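Local coordinates for protein nicotinate-nucleotide pyrophosphorylase (Ehrlichia chaffeensis, PDB 3L0G) that probably catalyses the conversion of quinolinate to nicotinate mononucleotide, with loss of carbon dioxide, in the biosynthesis of NAD+, at residues N226-I231 against G250-E255; D179-K184 against E208-E213; E63-C68 against K288-D293; F57-R62 against S100-G105. All coordinates share one frame; numbering follows the deposited sequence.

Contact 1: residues N226-I231 against G250-E255; sequences NNVDMI and GKSVLE. With EDO (1,2-ethanediol), chain I.
M230 lies against the neighbouring strand from V253 to E255. Its CB sits 4.1 Å from V253 CB, and CG comes within 4.0 Å of V253 CG1, the two side chains meeting at a slant. CG set opposite the backbone N (chi1 172°) and a bend at chi3 together bring the terminal methyl CE to 3.5 Å from E255 OE2. That last approach is carbon to oxygen; the carboxylate has polar partners of its own, R148 in a salt bridge at OE2, and S277 and the ethanediol hydroxyl O2 at OE1. Strands 230-234 and 253-257, joined through helix 238-248, form a beta-alpha-beta unit in the parallel sheet of the C-terminal alpha/beta barrel domain. Between them D229 O accepts V253 N, V253 O accepts I231 N at 2.9 Å, and I231 O accepts E255 N. V253 O is gripped twice, because S252 OG, also 2.9 Å from it, arrives from the face of its plane opposite to I231 N. On the other side of the sheet from M230, I231 and L254 lie side by side and point the same way, CG2 of I231 3.9 Å from CD2 of L254. The CG1 branch of I231 also passes S252, CG1 3.6 Å from S252 OG with the terminal CD1 close behind, while helix 217-225 borders I231 from outside the pair.

Contact 2: residues D179-K184 against E208-E213; sequences DGVLIK and EYIAIE. With FMT (formic acid), chain J.
E208 brings OE1 to 4.0 Å from V181 CG2. The same OE1 and the carbonyl O of Y209 each accept a hydrogen bond from one water, which accepts one from V181 N. I210 next packs its CG2 on I183 CD1, 3.8 Å away. A211 follows with its CB pressed tightly on L182 CD1 (3.5 Å), while its carbonyl O takes I183 N in a nearly straight bond of 2.9 Å. L182 N is hydrogen-bonded to T45 OG1 of a second subunit. I212 rests CG1 against I183 CB at 3.9 Å. E213 closes the pairing, its N bonded to I183 O. A chi1 of 46° lays its side chain across K184, CG 3.3 Å from K184 CA. D185 N binds E213 OE1; OE2 makes only a long salt bridge with K184 NZ. K184 NZ donates to O2 of a formic acid molecule, probably from the crystallisation liquor, at 3.0 Å; R174 and R151 also bind that molecule. Apolar packing therefore gives way to charge at the C-terminal ends of these parallel strands, where alpha/beta barrels keep their active sites; the gathered cations are consistent with a pocket for an anionic substrate group.

Contact 3: residues E63-C68 against K288-D293; sequences ENLVVC and KDIGLD
E63 reaches across to K288 and D289, and L65 packs beside K288 and I290. The contact ties two distant parts of the chain together at the N-terminal domain: strand 290-294, from the end of the chain, forms an outermost strand of the four-stranded antiparallel sheet next to strand 54-61, and residues 63-68 follow strand 54-61 in the chain and include the short strand 65-66. E63 and K288 cross at about a right angle. The glutamate's CG stands between its backbone N and carbonyl carbon (chi1 47°), and from there the extended chain carries the carboxylate over to the other segment. OE2 receives D289 N at 3.0 Å on its anti side, the donor 19° out of the carboxylate plane. The carboxylates of E63 and D289 are turned almost perpendicular, 87° apart, near each other without touching. L65 and K288 run past one another in opposite directions: L65 CD2 touches K288 CB at 3.6 Å, while K288 CG rides on L65 CB. Further along, I290 slants over the same methyl, its CG1 3.7 Å from L65 CD2. S131 of helix 116-139 also touches L65 and K288; the lysine's NZ extends on toward E63 and N64. There NZ forms a salt bridge with E63 OE1, its hydrogen bond weak at 3.5 Å. A water bridges the same groups, accepting from K288 NZ at 2.8 Å and donating to E63 OE1 at 2.5 Å and to N64 O at 2.6 Å.

Contact 4: residues F57-R62 against S100-G105; sequences FAINTR and STLVSG
F57 turns one ring face to the backbone of G105, whose N stands 3.7 Å above the ring centre. Its chi1 of 76° folds the ring back over the partner strand, and G105 brings no side chain beneath it. F57 N and O both bond to G105, N to O at 2.8 Å. A58 faces S104 as a non-hydrogen-bonded pair, and its CB touches T101 CG2 at 4.0 Å. I59 N bonds to V103 O, and I59 O accepts L102 N; between I59 and N60 the register slips by one residue, a beta bulge where the partner turns a corner at L102. This antiparallel pairing belongs to the sheet of the N-terminal domain, in which strand 54-61 lies between strands 101-108 and 290-294 and helix 70-79 packs on I59 and V103. N60 runs alongside T101 and accepts its OG1 at OD1 (2.7 Å), while ND2 goes to D293. T61 makes a double link to S100: its N bonds to S100 O at 2.9 Å, and its OG1 accepts S100 N at 3.0 Å while also bonding to G97 O. T61 CG2 meets L102 CD2 at 3.8 Å, the side chains at about a right angle.

How the contacts relate
Contacts 1 and 2 are neighbours in the parallel sheet of the C-terminal domain, sharing the border of strands 230-234 and 210-214, where D229 OD2 meets I210 N and M230 O meets I212 N. Contacts 3 and 4 lie on the other side of the chain's centre and are joined through strands 54-61 and 290-294 and the D293–R62 salt bridge. Contacts 1 and 2 are buried, pairing backbones under apolar side chains; charge gathers in contact 2 at the C-terminal strand end, in contact 1 at the E255 carboxylate. Contact 4 is a partly buried antiparallel pairing with hydrogen bonds from side-chain hydroxyl and amide groups; contact 3, more exposed, lacks strand pairing and relies on side chains, one backbone N-H and water.

Contact 1: residues N226-I231 against G250-E255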
loop_
_atom_site.group_PDB
_atom_site.type_symbol
_atom_site.label_atom_id
_atom_site.label_comp_id
_atom_site.label_asym_id
_atom_site.label_seq_id
_atom_site.Cartn_x
_atom_site.Cartn_y
_atom_site.Cartn_z
ATOM N N ASN C 226 22.834 -10.606 34.176
ATOM C CA ASN C 226 22.916 -11.168 32.828
ATOM C C ASN C 226 23.570 -10.220 31.811
ATOM O O ASN C 226 23.609 -10.532 30.634
ATOM C CB ASN C 226 21.532 -11.592 32.329
ATOM C CG ASN C 226 21.064 -12.878 32.951
ATOM O OD1 ASN C 226 20.642 -12.903 34.108
ATOM N ND2 ASN C 226 21.157 -13.952 32.214
ATOM N N ASN C 227 24.095 -9.083 32.273
ATOM C CA ASN C 227 24.809 -8.132 31.433
ATOM C C ASN C 227 24.008 -7.585 30.231
ATOM O O ASN C 227 24.549 -7.477 29.138
ATOM C CB ASN C 227 26.138 -8.752 30.955
ATOM C CG ASN C 227 27.051 -9.135 32.098
ATOM O OD1 ASN C 227 27.261 -8.360 33.021
ATOM N ND2 ASN C 227 27.601 -10.345 32.040
ATOM N N VAL C 228 22.727 -7.245 30.426
ATOM C CA VAL C 228 21.924 -6.674 29.343
ATOM C C VAL C 228 22.428 -5.291 28.963
ATOM O O VAL C 228 23.133 -4.646 29.710
ATOM C CB VAL C 228 20.409 -6.615 29.675
ATOM C CG1 VAL C 228 19.863 -8.008 29.788
ATOM C CG2 VAL C 228 20.148 -5.822 30.920
ATOM N N ASP C 229 22.065 -4.846 27.773
ATOM C CA ASP C 229 22.561 -3.560 27.289
ATOM C C ASP C 229 21.655 -2.442 27.783
ATOM O O ASP C 229 22.105 -1.318 27.982
ATOM C CB ASP C 229 22.651 -3.587 25.755
ATOM C CG ASP C 229 23.597 -4.667 25.256
ATOM O OD1 ASP C 229 24.822 -4.443 25.350
ATOM O OD2 ASP C 229 23.125 -5.721 24.793
ATOM N N MET C 230 20.394 -2.770 28.043
ATOM C CA MET C 230 19.376 -1.762 28.302
ATOM C C MET C 230 18.277 -2.341 29.156
ATOM O O MET C 230 17.803 -3.452 28.917
ATOM C CB MET C 230 18.793 -1.256 26.976
ATOM C CG MET C 230 17.562 -0.323 27.080
ATOM S SD MET C 230 17.193 0.377 25.450
ATOM C CE MET C 230 15.376 0.251 25.421
ATOM N N ILE C 231 17.906 -1.575 30.169
ATOM C CA ILE C 231 16.872 -1.955 31.125
ATOM C C ILE C 231 15.786 -0.880 31.114
ATOM O O ILE C 231 16.055 0.305 31.252
ATOM C CB ILE C 231 17.451 -2.117 32.537
ATOM C CG1 ILE C 231 18.363 -3.335 32.606
ATOM C CG2 ILE C 231 16.325 -2.276 33.556
ATOM C CD1 ILE C 231 19.119 -3.455 33.956
ATOM N N GLY C 250 25.506 3.010 35.894
ATOM C CA GLY C 250 25.950 3.228 34.522
ATOM C C GLY C 250 26.443 2.017 33.729
ATOM O O GLY C 250 27.061 2.200 32.689
ATOM N N LYS C 251 26.161 0.801 34.204
ATOM C CA LYS C 251 26.562 -0.447 33.521
ATOM C C LYS C 251 25.543 -0.904 32.478
ATOM O O LYS C 251 25.838 -1.761 31.655
ATOM C CB LYS C 251 26.767 -1.577 34.534
ATOM C CG LYS C 251 27.816 -1.273 35.612
ATOM C CD LYS C 251 28.077 -2.462 36.547
ATOM C CE LYS C 251 26.842 -2.877 37.397
ATOM N NZ LYS C 251 26.665 -4.379 37.345
ATOM N N SER C 252 24.334 -0.351 32.527
ATOM C CA SER C 252 23.367 -0.559 31.466
ATOM C C SER C 252 22.687 0.773 31.170
ATOM O O SER C 252 22.673 1.671 31.993
ATOM C CB SER C 252 22.382 -1.685 31.866
ATOM O OG SER C 252 21.184 -1.659 31.127
ATOM N N VAL C 253 22.176 0.911 29.951
ATOM C CA VAL C 253 21.318 2.024 29.619
ATOM C C VAL C 253 20.049 1.842 30.479
ATOM O O VAL C 253 19.642 0.715 30.739
ATOM C CB VAL C 253 21.019 2.053 28.090
ATOM C CG1 VAL C 253 19.818 2.940 27.770
ATOM C CG2 VAL C 253 22.308 2.506 27.291
ATOM N N LEU C 254 19.477 2.936 30.964
ATOM C CA LEU C 254 18.222 2.901 31.751
ATOM C C LEU C 254 17.200 3.803 31.139
ATOM O O LEU C 254 17.453 5.002 30.943
ATOM C CB LEU C 254 18.445 3.392 33.199
ATOM C CG LEU C 254 18.662 2.393 34.320
ATOM C CD1 LEU C 254 18.823 3.123 35.672
ATOM C CD2 LEU C 254 17.486 1.402 34.343
ATOM N N GLU C 255 16.012 3.252 30.921
ATOM C CA GLU C 255 14.915 3.980 30.314
ATOM C C GLU C 255 13.723 3.849 31.240
ATOM O O GLU C 255 13.470 2.752 31.726
ATOM C CB GLU C 255 14.582 3.349 28.970
ATOM C CG GLU C 255 13.359 3.881 28.315
ATOM C CD GLU C 255 13.304 3.518 26.836
ATOM O OE1 GLU C 255 12.199 3.230 26.360
ATOM O OE2 GLU C 255 14.363 3.516 26.169
HETATM C C1 EDO I . 10.308 1.279 24.774
HETATM O O1 EDO I . 9.250 1.821 23.994
HETATM C C2 EDO I . 11.620 1.302 23.985
HETATM O O2 EDO I . 12.217 2.612 23.931
HETATM O O HOH W 1 24.597 -4.689 31.894
HETATM O O HOH W 2 26.271 -3.405 28.886
#

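Contact 2: residues D179-K184 against E208-E213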
loop_
_atom_site.group_PDB
_atom_site.type_symbol
_atom_site.label_atom_id
_atom_site.label_comp_id
_atom_site.label_asym_id
_atom_site.label_seq_id
_atom_site.Cartn_x
_atom_site.Cartn_y
_atom_site.Cartn_z
ATOM N N ASP C 179 13.010 -4.915 14.190
ATOM C CA ASP C 179 14.330 -4.238 14.144
ATOM C C ASP C 179 14.952 -3.884 15.493
ATOM O O ASP C 179 15.830 -3.025 15.563
ATOM C CB ASP C 179 14.288 -2.986 13.265
ATOM C CG ASP C 179 13.298 -1.975 13.762
ATOM O OD1 ASP C 179 13.527 -0.733 13.637
ATOM O OD2 ASP C 179 12.264 -2.443 14.293
ATOM N N GLY C 180 14.501 -4.543 16.550
ATOM C CA GLY C 180 15.215 -4.533 17.802
ATOM C C GLY C 180 14.616 -5.531 18.778
ATOM O O GLY C 180 13.445 -5.874 18.686
ATOM N N VAL C 181 15.440 -5.973 19.715
ATOM C CA VAL C 181 15.026 -6.878 20.778
ATOM C C VAL C 181 14.532 -6.076 21.979
ATOM O O VAL C 181 15.178 -5.103 22.432
ATOM C CB VAL C 181 16.172 -7.808 21.200
ATOM C CG1 VAL C 181 15.855 -8.478 22.572
ATOM C CG2 VAL C 181 16.429 -8.850 20.082
ATOM N N LEU C 182 13.367 -6.460 22.483
ATOM C CA LEU C 182 12.870 -5.878 23.730
ATOM C C LEU C 182 12.078 -6.970 24.404
ATOM O O LEU C 182 10.985 -7.287 23.966
ATOM C CB LEU C 182 12.006 -4.621 23.482
ATOM C CG LEU C 182 11.461 -3.978 24.773
ATOM C CD1 LEU C 182 12.604 -3.571 25.705
ATOM C CD2 LEU C 182 10.573 -2.762 24.466
ATOM N N ILE C 183 12.686 -7.554 25.440
ATOM C CA ILE C 183 12.116 -8.644 26.194
ATOM C C ILE C 183 11.159 -8.016 27.171
ATOM O O ILE C 183 11.532 -7.115 27.921
ATOM C CB ILE C 183 13.218 -9.426 26.959
ATOM C CG1 ILE C 183 14.272 -9.961 25.937
ATOM C CG2 ILE C 183 12.601 -10.532 27.823
ATOM C CD1 ILE C 183 15.468 -10.629 26.536
ATOM N N LYS C 184 9.925 -8.503 27.153
ATOM C CA LYS C 184 8.812 -7.864 27.828
ATOM C C LYS C 184 8.319 -8.688 28.974
ATOM O O LYS C 184 8.658 -9.872 29.077
ATOM C CB LYS C 184 7.707 -7.578 26.802
ATOM C CG LYS C 184 8.113 -6.426 25.894
ATOM C CD LYS C 184 7.008 -5.950 24.972
ATOM C CE LYS C 184 7.452 -4.771 24.123
ATOM N NZ LYS C 184 7.231 -3.411 24.739
ATOM N N GLU C 208 23.309 -9.645 19.552
ATOM C CA GLU C 208 22.161 -8.713 19.463
ATOM C C GLU C 208 22.151 -7.838 20.700
ATOM O O GLU C 208 22.382 -8.323 21.807
ATOM C CB GLU C 208 20.800 -9.417 19.392
ATOM C CG GLU C 208 20.231 -9.624 17.975
ATOM C CD GLU C 208 19.856 -8.363 17.240
ATOM O OE1 GLU C 208 19.423 -7.380 17.889
ATOM O OE2 GLU C 208 19.983 -8.368 15.990
ATOM N N TYR C 209 21.877 -6.557 20.495
ATOM C CA TYR C 209 21.693 -5.622 21.581
ATOM C C TYR C 209 20.452 -6.063 22.354
ATOM O O TYR C 209 19.391 -6.294 21.741
ATOM C CB TYR C 209 21.481 -4.230 20.996
ATOM C CG TYR C 209 21.420 -3.098 21.971
ATOM C CD1 TYR C 209 22.518 -2.257 22.160
ATOM C CD2 TYR C 209 20.246 -2.806 22.640
ATOM C CE1 TYR C 209 22.445 -1.193 23.027
ATOM C CE2 TYR C 209 20.161 -1.752 23.492
ATOM C CZ TYR C 209 21.260 -0.948 23.693
ATOM O OH TYR C 209 21.154 0.111 24.539
ATOM N N ILE C 210 20.550 -6.176 23.673
ATOM C CA ILE C 210 19.406 -6.709 24.433
ATOM C C ILE C 210 18.854 -5.688 25.374
ATOM O O ILE C 210 19.572 -5.259 26.265
ATOM C CB ILE C 210 19.772 -7.965 25.247
ATOM C CG1 ILE C 210 20.384 -9.035 24.329
ATOM C CG2 ILE C 210 18.541 -8.487 25.962
ATOM C CD1 ILE C 210 20.542 -10.414 24.979
ATOM N N ALA C 211 17.581 -5.314 25.161
ATOM C CA ALA C 211 16.774 -4.535 26.125
ATOM C C ALA C 211 15.748 -5.413 26.819
ATOM O O ALA C 211 15.180 -6.301 26.197
ATOM C CB ALA C 211 16.048 -3.397 25.432
ATOM N N ILE C 212 15.478 -5.146 28.107
ATOM C CA ILE C 212 14.493 -5.926 28.858
ATOM C C ILE C 212 13.659 -5.042 29.788
ATOM O O ILE C 212 14.188 -4.146 30.441
ATOM C CB ILE C 212 15.169 -7.063 29.635
ATOM C CG1 ILE C 212 14.127 -7.929 30.391
ATOM C CG2 ILE C 212 16.235 -6.506 30.576
ATOM C CD1 ILE C 212 14.702 -9.298 30.947
ATOM N N GLU C 213 12.351 -5.259 29.829
ATOM C CA GLU C 213 11.531 -4.501 30.771
ATOM C C GLU C 213 11.370 -5.168 32.139
ATOM O O GLU C 213 11.093 -6.375 32.269
ATOM C CB GLU C 213 10.196 -4.049 30.189
ATOM C CG GLU C 213 9.422 -5.031 29.443
ATOM C CD GLU C 213 7.982 -4.556 29.161
ATOM O OE1 GLU C 213 7.033 -5.290 29.561
ATOM O OE2 GLU C 213 7.829 -3.450 28.560
HETATM C C FMT J . 8.419 -0.881 21.975
HETATM O O1 FMT J . 9.364 -0.746 21.185
HETATM O O2 FMT J . 7.857 -1.965 22.175
HETATM O O HOH W 3 18.295 -5.625 19.383
#

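Contact 3: residues E63-C68 against K288-D293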
loop_
_atom_site.group_PDB
_atom_site.type_symbol
_atom_site.label_atom_id
_atom_site.label_comp_id
_atom_site.label_asym_id
_atom_site.label_seq_id
_atom_site.Cartn_x
_atom_site.Cartn_y
_atom_site.Cartn_z
ATOM N N GLU C 63 -3.171 28.432 16.396
ATOM C CA GLU C 63 -2.454 28.503 17.685
ATOM C C GLU C 63 -1.002 28.144 17.454
ATOM O O GLU C 63 -0.648 27.717 16.370
ATOM C CB GLU C 63 -3.027 27.506 18.684
ATOM C CG GLU C 63 -3.206 26.117 18.052
ATOM C CD GLU C 63 -3.670 25.031 19.004
ATOM O OE1 GLU C 63 -3.254 25.013 20.177
ATOM O OE2 GLU C 63 -4.422 24.157 18.537
ATOM N N ASN C 64 -0.181 28.291 18.494
ATOM C CA ASN C 64 1.221 27.878 18.492
ATOM C C ASN C 64 1.333 26.368 18.214
ATOM O O ASN C 64 0.528 25.587 18.711
ATOM C CB ASN C 64 1.870 28.145 19.874
ATOM C CG ASN C 64 2.126 29.643 20.167
ATOM O OD1 ASN C 64 1.830 30.511 19.366
ATOM N ND2 ASN C 64 2.710 29.921 21.326
ATOM N N LEU C 65 2.351 25.967 17.461
ATOM C CA LEU C 65 2.584 24.553 17.199
ATOM C C LEU C 65 3.951 24.309 16.576
ATOM O O LEU C 65 4.626 25.252 16.080
ATOM C CB LEU C 65 1.476 23.949 16.336
ATOM C CG LEU C 65 1.043 24.704 15.080
ATOM C CD1 LEU C 65 2.094 24.491 14.000
ATOM C CD2 LEU C 65 -0.303 24.190 14.577
ATOM N N VAL C 66 4.386 23.062 16.698
ATOM C CA VAL C 66 5.548 22.570 15.978
ATOM C C VAL C 66 5.000 21.998 14.682
ATOM O O VAL C 66 4.140 21.106 14.707
ATOM C CB VAL C 66 6.323 21.508 16.758
ATOM C CG1 VAL C 66 7.416 20.973 15.897
ATOM C CG2 VAL C 66 6.934 22.106 18.107
ATOM N N VAL C 67 5.458 22.526 13.552
ATOM C CA VAL C 67 4.929 22.113 12.244
ATOM C C VAL C 67 5.334 20.681 11.964
ATOM O O VAL C 67 6.513 20.334 12.126
ATOM C CB VAL C 67 5.437 23.036 11.097
ATOM C CG1 VAL C 67 5.005 22.511 9.733
ATOM C CG2 VAL C 67 4.909 24.465 11.265
ATOM N N CYS C 68 4.374 19.845 11.567
ATOM C CA CYS C 68 4.690 18.466 11.152
ATOM C C CYS C 68 3.658 17.960 10.145
ATOM O O CYS C 68 2.471 18.224 10.282
ATOM C CB CYS C 68 4.759 17.548 12.359
ATOM S SG CYS C 68 5.652 15.963 12.034
ATOM N N LYS C 288 -3.573 19.704 16.819
ATOM C CA LYS C 288 -3.508 21.154 16.682
ATOM C C LYS C 288 -4.566 21.636 15.698
ATOM O O LYS C 288 -4.993 20.918 14.783
ATOM C CB LYS C 288 -2.126 21.594 16.234
ATOM C CG LYS C 288 -1.043 21.331 17.271
ATOM C CD LYS C 288 -1.362 22.083 18.559
ATOM C CE LYS C 288 -0.167 22.220 19.438
ATOM N NZ LYS C 288 -0.533 22.907 20.705
ATOM N N ASP C 289 -4.992 22.867 15.908
ATOM C CA ASP C 289 -6.019 23.473 15.122
ATOM C C ASP C 289 -5.353 24.247 13.993
ATOM O O ASP C 289 -4.575 25.205 14.229
ATOM C CB ASP C 289 -6.894 24.376 16.025
ATOM C CG ASP C 289 -8.133 24.869 15.330
ATOM O OD1 ASP C 289 -8.316 24.514 14.145
ATOM O OD2 ASP C 289 -8.912 25.646 15.952
ATOM N N ILE C 290 -5.659 23.801 12.778
ATOM C CA ILE C 290 -5.111 24.316 11.515
ATOM C C ILE C 290 -6.254 24.262 10.507
ATOM O O ILE C 290 -6.975 23.278 10.475
ATOM C CB ILE C 290 -3.955 23.428 11.008
ATOM C CG1 ILE C 290 -2.842 23.354 12.066
ATOM C CG2 ILE C 290 -3.394 23.935 9.660
ATOM C CD1 ILE C 290 -1.752 22.272 11.797
ATOM N N GLY C 291 -6.440 25.316 9.715
ATOM C CA GLY C 291 -7.589 25.378 8.791
ATOM C C GLY C 291 -7.217 25.750 7.388
ATOM O O GLY C 291 -6.100 26.147 7.151
ATOM N N LEU C 292 -8.174 25.641 6.465
ATOM C CA LEU C 292 -8.000 26.033 5.079
ATOM C C LEU C 292 -8.878 27.258 4.827
ATOM O O LEU C 292 -10.098 27.173 4.889
ATOM C CB LEU C 292 -8.409 24.897 4.141
ATOM C CG LEU C 292 -8.292 25.193 2.628
ATOM C CD1 LEU C 292 -6.886 25.603 2.259
ATOM C CD2 LEU C 292 -8.714 23.974 1.802
ATOM N N ASP C 293 -8.244 28.395 4.576
ATOM C CA ASP C 293 -8.937 29.660 4.403
ATOM C C ASP C 293 -8.892 29.980 2.919
ATOM O O ASP C 293 -7.824 29.892 2.298
ATOM C CB ASP C 293 -8.278 30.782 5.215
ATOM C CG ASP C 293 -8.468 30.621 6.753
ATOM O OD1 ASP C 293 -9.507 30.095 7.217
ATOM O OD2 ASP C 293 -7.578 31.042 7.521
HETATM O O HOH W 4 -0.983 25.673 20.831
#

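Contact 4: residues F57-R62 against S100-G105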
loop_
_atom_site.group_PDB
_atom_site.type_symbol
_atom_site.label_atom_id
_atom_site.label_comp_id
_atom_site.label_asym_id
_atom_site.label_seq_id
_atom_site.Cartn_x
_atom_site.Cartn_y
_atom_site.Cartn_z
ATOM N N PHE C 57 -5.868 30.351 -1.690
ATOM C CA PHE C 57 -6.006 29.627 -0.425
ATOM C C PHE C 57 -4.789 29.776 0.473
ATOM O O PHE C 57 -3.693 30.048 -0.004
ATOM C CB PHE C 57 -6.261 28.142 -0.707
ATOM C CG PHE C 57 -5.046 27.367 -1.137
ATOM C CD1 PHE C 57 -4.253 26.719 -0.201
ATOM C CD2 PHE C 57 -4.717 27.243 -2.480
ATOM C CE1 PHE C 57 -3.142 25.991 -0.583
ATOM C CE2 PHE C 57 -3.591 26.516 -2.867
ATOM C CZ PHE C 57 -2.807 25.902 -1.918
ATOM N N ALA C 58 -5.004 29.549 1.766
ATOM C CA ALA C 58 -3.959 29.446 2.769
ATOM C C ALA C 58 -4.310 28.403 3.838
ATOM O O ALA C 58 -5.467 28.307 4.292
ATOM C CB ALA C 58 -3.721 30.818 3.445
ATOM N N ILE C 59 -3.308 27.635 4.242
ATOM C CA ILE C 59 -3.419 26.714 5.346
ATOM C C ILE C 59 -2.823 27.464 6.509
ATOM O O ILE C 59 -1.639 27.753 6.488
ATOM C CB ILE C 59 -2.584 25.428 5.086
ATOM C CG1 ILE C 59 -3.039 24.733 3.793
ATOM C CG2 ILE C 59 -2.637 24.490 6.284
ATOM C CD1 ILE C 59 -4.055 23.676 3.979
ATOM N N ASN C 60 -3.648 27.788 7.508
ATOM C CA ASN C 60 -3.283 28.686 8.582
ATOM C C ASN C 60 -3.454 28.000 9.919
ATOM O O ASN C 60 -4.466 27.351 10.166
ATOM C CB ASN C 60 -4.176 29.960 8.540
ATOM C CG ASN C 60 -3.826 30.878 7.385
ATOM O OD1 ASN C 60 -2.645 31.004 7.013
ATOM N ND2 ASN C 60 -4.843 31.549 6.825
ATOM N N THR C 61 -2.436 28.106 10.766
ATOM C CA THR C 61 -2.556 27.703 12.173
ATOM C C THR C 61 -3.531 28.604 12.932
ATOM O O THR C 61 -3.671 29.795 12.613
ATOM C CB THR C 61 -1.243 27.810 12.908
ATOM O OG1 THR C 61 -0.939 29.195 13.166
ATOM C CG2 THR C 61 -0.106 27.140 12.125
ATOM N N ARG C 62 -4.187 28.030 13.936
ATOM C CA ARG C 62 -5.038 28.781 14.835
ATOM C C ARG C 62 -4.434 28.856 16.235
ATOM O O ARG C 62 -5.117 29.299 17.161
ATOM C CB ARG C 62 -6.435 28.159 14.946
ATOM C CG ARG C 62 -7.083 27.666 13.662
ATOM C CD ARG C 62 -7.261 28.751 12.637
ATOM N NE ARG C 62 -8.178 28.324 11.578
ATOM C CZ ARG C 62 -8.343 28.936 10.402
ATOM N NH1 ARG C 62 -7.636 30.030 10.082
ATOM N NH2 ARG C 62 -9.220 28.436 9.533
ATOM N N SER C 100 -0.334 31.704 11.695
ATOM C CA SER C 100 0.782 31.555 10.816
ATOM C C SER C 100 0.352 30.749 9.579
ATOM O O SER C 100 -0.267 29.671 9.722
ATOM C CB SER C 100 1.903 30.837 11.572
ATOM O OG SER C 100 2.995 30.592 10.709
ATOM N N THR C 101 0.717 31.245 8.391
ATOM C CA THR C 101 0.524 30.582 7.114
ATOM C C THR C 101 1.629 29.578 6.830
ATOM O O THR C 101 2.800 29.932 6.619
ATOM C CB THR C 101 0.448 31.601 5.947
ATOM O OG1 THR C 101 -0.573 32.567 6.225
ATOM C CG2 THR C 101 0.123 30.895 4.585
ATOM N N LEU C 102 1.247 28.308 6.846
ATOM C CA LEU C 102 2.138 27.223 6.541
ATOM C C LEU C 102 2.353 27.105 5.034
ATOM O O LEU C 102 3.466 26.872 4.594
ATOM C CB LEU C 102 1.536 25.913 7.058
ATOM C CG LEU C 102 1.202 25.814 8.561
ATOM C CD1 LEU C 102 0.876 24.344 8.917
ATOM C CD2 LEU C 102 2.379 26.320 9.369
ATOM N N VAL C 103 1.267 27.219 4.266
ATOM C CA VAL C 103 1.284 27.057 2.818
ATOM C C VAL C 103 0.246 27.991 2.260
ATOM O O VAL C 103 -0.791 28.220 2.879
ATOM C CB VAL C 103 0.906 25.591 2.400
ATOM C CG1 VAL C 103 0.903 25.444 0.894
ATOM C CG2 VAL C 103 1.869 24.587 3.007
ATOM N N SER C 104 0.512 28.561 1.097
ATOM C CA SER C 104 -0.485 29.347 0.428
ATOM C C SER C 104 -0.409 29.077 -1.065
ATOM O O SER C 104 0.586 28.548 -1.577
ATOM C CB SER C 104 -0.263 30.836 0.717
ATOM O OG SER C 104 0.889 31.317 0.064
ATOM N N GLY C 105 -1.454 29.447 -1.778
ATOM C CA GLY C 105 -1.425 29.296 -3.223
ATOM C C GLY C 105 -2.720 29.608 -3.940
ATOM O O GLY C 105 -3.610 30.275 -3.384
#